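DITP/XTP pyrophosphatase (Mycobacteroides abscessus, PDB 6WWD) probably hydrolyses non-canonical purine nucleoside triphosphates such as XTP, dITP and ITP to monophosphates and diphosphate, clearing them from the nucleotide pool. Local coordinates at residues D78-M83 with A107-I112. Sequence-based numbering, arbitrary orientation.
Sequences DALNWM and AQLSDI
L80 and L109 meet through their branch ends, and no hydrogen bond joins 78-83 to 107-112. In L80, CB already points toward 107-112, and CG set anti to the carbonyl carbon (chi1 -56°) brings the branch against L109. There CG lies 4.1 Å from L109 CD2, and the two methyls part: CD2 rests 3.8 Å from that same L109 CD2, while CD1 comes to 3.7 Å from Q108 OE1, a van der Waals contact of a methyl with the amide oxygen. The L80 and Q108 side chains run roughly perpendicular. L109 CD2 also lies 4.0 Å from A79 CB, so a single methyl serves both residues. The Q108 amide is fixed elsewhere: OE1 accepts from W91 NE1 of the same chain, and NE2 donates to W91 O of the second subunit. Each backbone is folded by a turn, type I' from L80 to M83 (M83 N to L80 O, 3.0 Å) and type I from L109 to I112 (I112 N to L109 O, 2.9 Å). L80 also packs on L87 of the second subunit. The contact thus seats the C-terminal end of helix 98-108 against the hairpin connection between antiparallel strands 67-77 and 84-85, at the interface with the second subunit in this HAM1-family fold.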
ATOM      1  N   ASP D  78      11.845  -1.835   2.692  1.00 11.82           N
ATOM      2  CA  ASP D  78      10.799  -2.802   2.365  1.00 13.18           C
ATOM      3  C   ASP D  78      10.326  -3.563   3.601  1.00 13.63           C
ATOM      4  O   ASP D  78       9.117  -3.676   3.863  1.00 12.09           O
ATOM      5  CB  ASP D  78      11.306  -3.783   1.302  1.00 13.88           C
ATOM      6  CG  ASP D  78      11.705  -3.093   0.003  1.00 21.55           C
ATOM      7  OD1 ASP D  78      11.777  -1.845  -0.031  1.00 23.55           O
ATOM      8  OD2 ASP D  78      11.958  -3.795  -0.997  1.00 30.61           O
ATOM      9  N   ALA D  79      11.272  -4.090   4.383  1.00 11.87           N
ATOM     10  CA  ALA D  79      10.932  -4.917   5.538  1.00 11.64           C
ATOM     11  C   ALA D  79      10.176  -4.157   6.622  1.00 12.88           C
ATOM     12  O   ALA D  79       9.583  -4.792   7.510  1.00 12.40           O
ATOM     13  CB  ALA D  79      12.213  -5.523   6.136  1.00 13.50           C
ATOM     14  N   LEU D  80      10.202  -2.820   6.595  1.00 11.59           N
ATOM     15  CA  LEU D  80       9.463  -1.990   7.539  1.00 12.10           C
ATOM     16  C   LEU D  80       8.248  -1.341   6.882  1.00 11.89           C
ATOM     17  O   LEU D  80       7.793  -0.269   7.312  1.00 12.13           O
ATOM     18  CB  LEU D  80      10.367  -0.911   8.146  1.00 12.30           C
ATOM     19  CG  LEU D  80      11.665  -1.324   8.864  1.00 14.84           C
ATOM     20  CD1 LEU D  80      12.381  -0.105   9.469  1.00 13.35           C
ATOM     21  CD2 LEU D  80      11.479  -2.416   9.933  1.00 13.74           C
ATOM     22  N   ASN D  81       7.719  -1.983   5.843  1.00 11.48           N
ATOM     23  CA  ASN D  81       6.579  -1.460   5.080  1.00 14.91           C
ATOM     24  C   ASN D  81       6.831  -0.021   4.636  1.00 12.61           C
ATOM     25  O   ASN D  81       5.933   0.827   4.655  1.00 11.09           O
ATOM     26  CB  ASN D  81       5.273  -1.557   5.864  1.00 12.96           C
ATOM     27  CG  ASN D  81       4.071  -1.723   4.953  1.00 14.49           C
ATOM     28  OD1 ASN D  81       4.155  -2.384   3.924  1.00 15.38           O
ATOM     29  ND2 ASN D  81       2.952  -1.118   5.325  1.00 15.15           N
ATOM     30  N   TRP D  82       8.069   0.237   4.223  1.00 13.46           N
ATOM     31  CA  TRP D  82       8.550   1.487   3.646  1.00 10.31           C
ATOM     32  C   TRP D  82       8.690   2.608   4.666  1.00 12.60           C
ATOM     33  O   TRP D  82       8.951   3.750   4.281  1.00 15.38           O
ATOM     34  CB  TRP D  82       7.694   1.887   2.433  1.00 12.82           C
ATOM     35  CG  TRP D  82       8.057   0.928   1.320  1.00 13.87           C
ATOM     36  CD1 TRP D  82       9.178   0.979   0.539  1.00 15.40           C
ATOM     37  CD2 TRP D  82       7.370  -0.270   0.948  1.00 20.03           C
ATOM     38  NE1 TRP D  82       9.212  -0.085  -0.325  1.00 25.07           N
ATOM     39  CE2 TRP D  82       8.112  -0.869  -0.098  1.00 20.89           C
ATOM     40  CE3 TRP D  82       6.177  -0.871   1.362  1.00 19.73           C
ATOM     41  CZ2 TRP D  82       7.713  -2.047  -0.720  1.00 25.49           C
ATOM     42  CZ3 TRP D  82       5.789  -2.059   0.756  1.00 30.99           C
ATOM     43  CH2 TRP D  82       6.551  -2.628  -0.280  1.00 35.94           C
ATOM     44  N   MET D  83       8.602   2.300   5.962  1.00  9.47           N
ATOM     45  CA  MET D  83       9.186   3.159   6.983  1.00 10.62           C
ATOM     46  C   MET D  83      10.711   2.956   6.962  1.00 10.05           C
ATOM     47  O   MET D  83      11.206   2.040   6.317  1.00 12.14           O
ATOM     48  CB  MET D  83       8.576   2.841   8.353  1.00  8.84           C
ATOM     49  CG  MET D  83       7.035   2.974   8.415  1.00  9.82           C
ATOM     50  SD  MET D  83       6.463   4.628   7.932  1.00 11.48           S
ATOM     51  CE  MET D  83       6.881   5.543   9.426  1.00 10.59           C
ATOM     52  N   ALA D 107      19.422  -2.895  14.270  1.00 18.61           N
ATOM     53  CA  ALA D 107      18.946  -3.848  15.265  1.00 25.32           C
ATOM     54  C   ALA D 107      17.578  -4.389  14.886  1.00 19.02           C
ATOM     55  O   ALA D 107      17.302  -5.580  15.074  1.00 19.25           O
ATOM     56  CB  ALA D 107      18.900  -3.206  16.652  1.00 18.39           C
ATOM     57  N   GLN D 108      16.700  -3.523  14.366  1.00 17.33           N
ATOM     58  CA  GLN D 108      15.378  -3.982  13.946  1.00 15.45           C
ATOM     59  C   GLN D 108      15.490  -5.040  12.857  1.00 17.81           C
ATOM     60  O   GLN D 108      14.734  -6.019  12.853  1.00 18.77           O
ATOM     61  CB  GLN D 108      14.522  -2.800  13.461  1.00 15.38           C
ATOM     62  CG  GLN D 108      14.013  -1.867  14.574  1.00 15.22           C
ATOM     63  CD  GLN D 108      13.234  -0.682  14.036  1.00 14.35           C
ATOM     64  OE1 GLN D 108      13.589  -0.118  13.012  1.00 13.08           O
ATOM     65  NE2 GLN D 108      12.165  -0.310  14.721  1.00 12.85           N
ATOM     66  N   LEU D 109      16.467  -4.889  11.961  1.00 16.00           N
ATOM     67  CA  LEU D 109      16.632  -5.762  10.810  1.00 22.40           C
ATOM     68  C   LEU D 109      17.677  -6.866  11.025  1.00 20.80           C
ATOM     69  O   LEU D 109      18.016  -7.570  10.075  1.00 19.09           O
ATOM     70  CB  LEU D 109      17.018  -4.911   9.597  1.00 16.56           C
ATOM     71  CG  LEU D 109      16.115  -3.744   9.175  1.00 14.06           C
ATOM     72  CD1 LEU D 109      16.711  -3.106   7.920  1.00 17.95           C
ATOM     73  CD2 LEU D 109      14.686  -4.162   8.913  1.00 17.19           C
ATOM     74  N   SER D 110      18.139  -7.085  12.258  1.00 20.67           N
ATOM     75  CA  SER D 110      19.372  -7.845  12.440  1.00 23.57           C
ATOM     76  C   SER D 110      19.281  -9.276  11.940  1.00 32.38           C
ATOM     77  O   SER D 110      20.319  -9.892  11.673  1.00 33.92           O
ATOM     78  CB  SER D 110      19.783  -7.854  13.911  1.00 25.88           C
ATOM     79  OG  SER D 110      18.876  -8.632  14.655  1.00 36.37           O
ATOM     80  N   ASP D 111      18.086  -9.830  11.793  1.00 33.82           N
ATOM     81  CA  ASP D 111      17.986 -11.215  11.359  1.00 37.47           C
ATOM     82  C   ASP D 111      17.448 -11.369   9.940  1.00 34.52           C
ATOM     83  O   ASP D 111      17.174 -12.494   9.508  1.00 37.78           O
ATOM     84  CB  ASP D 111      17.146 -11.999  12.367  1.00 43.52           C
ATOM     85  CG  ASP D 111      17.789 -12.018  13.750  1.00 49.05           C
ATOM     86  OD1 ASP D 111      18.992 -12.355  13.822  1.00 42.88           O
ATOM     87  OD2 ASP D 111      17.106 -11.714  14.757  1.00 48.10           O
ATOM     88  N   ILE D 112      17.334 -10.281   9.189  1.00 31.20           N
ATOM     89  CA  ILE D 112      16.691 -10.293   7.881  1.00 29.96           C
ATOM     90  C   ILE D 112      17.739 -10.649   6.832  1.00 28.94           C
ATOM     91  O   ILE D 112      18.774  -9.969   6.756  1.00 28.67           O
ATOM     92  CB  ILE D 112      16.035  -8.945   7.565  1.00 23.91           C
ATOM     93  CG1 ILE D 112      15.053  -8.558   8.679  1.00 26.33           C
ATOM     94  CG2 ILE D 112      15.328  -9.011   6.232  1.00 29.05           C
ATOM     95  CD1 ILE D 112      14.204  -9.739   9.196  1.00 28.51           C
TER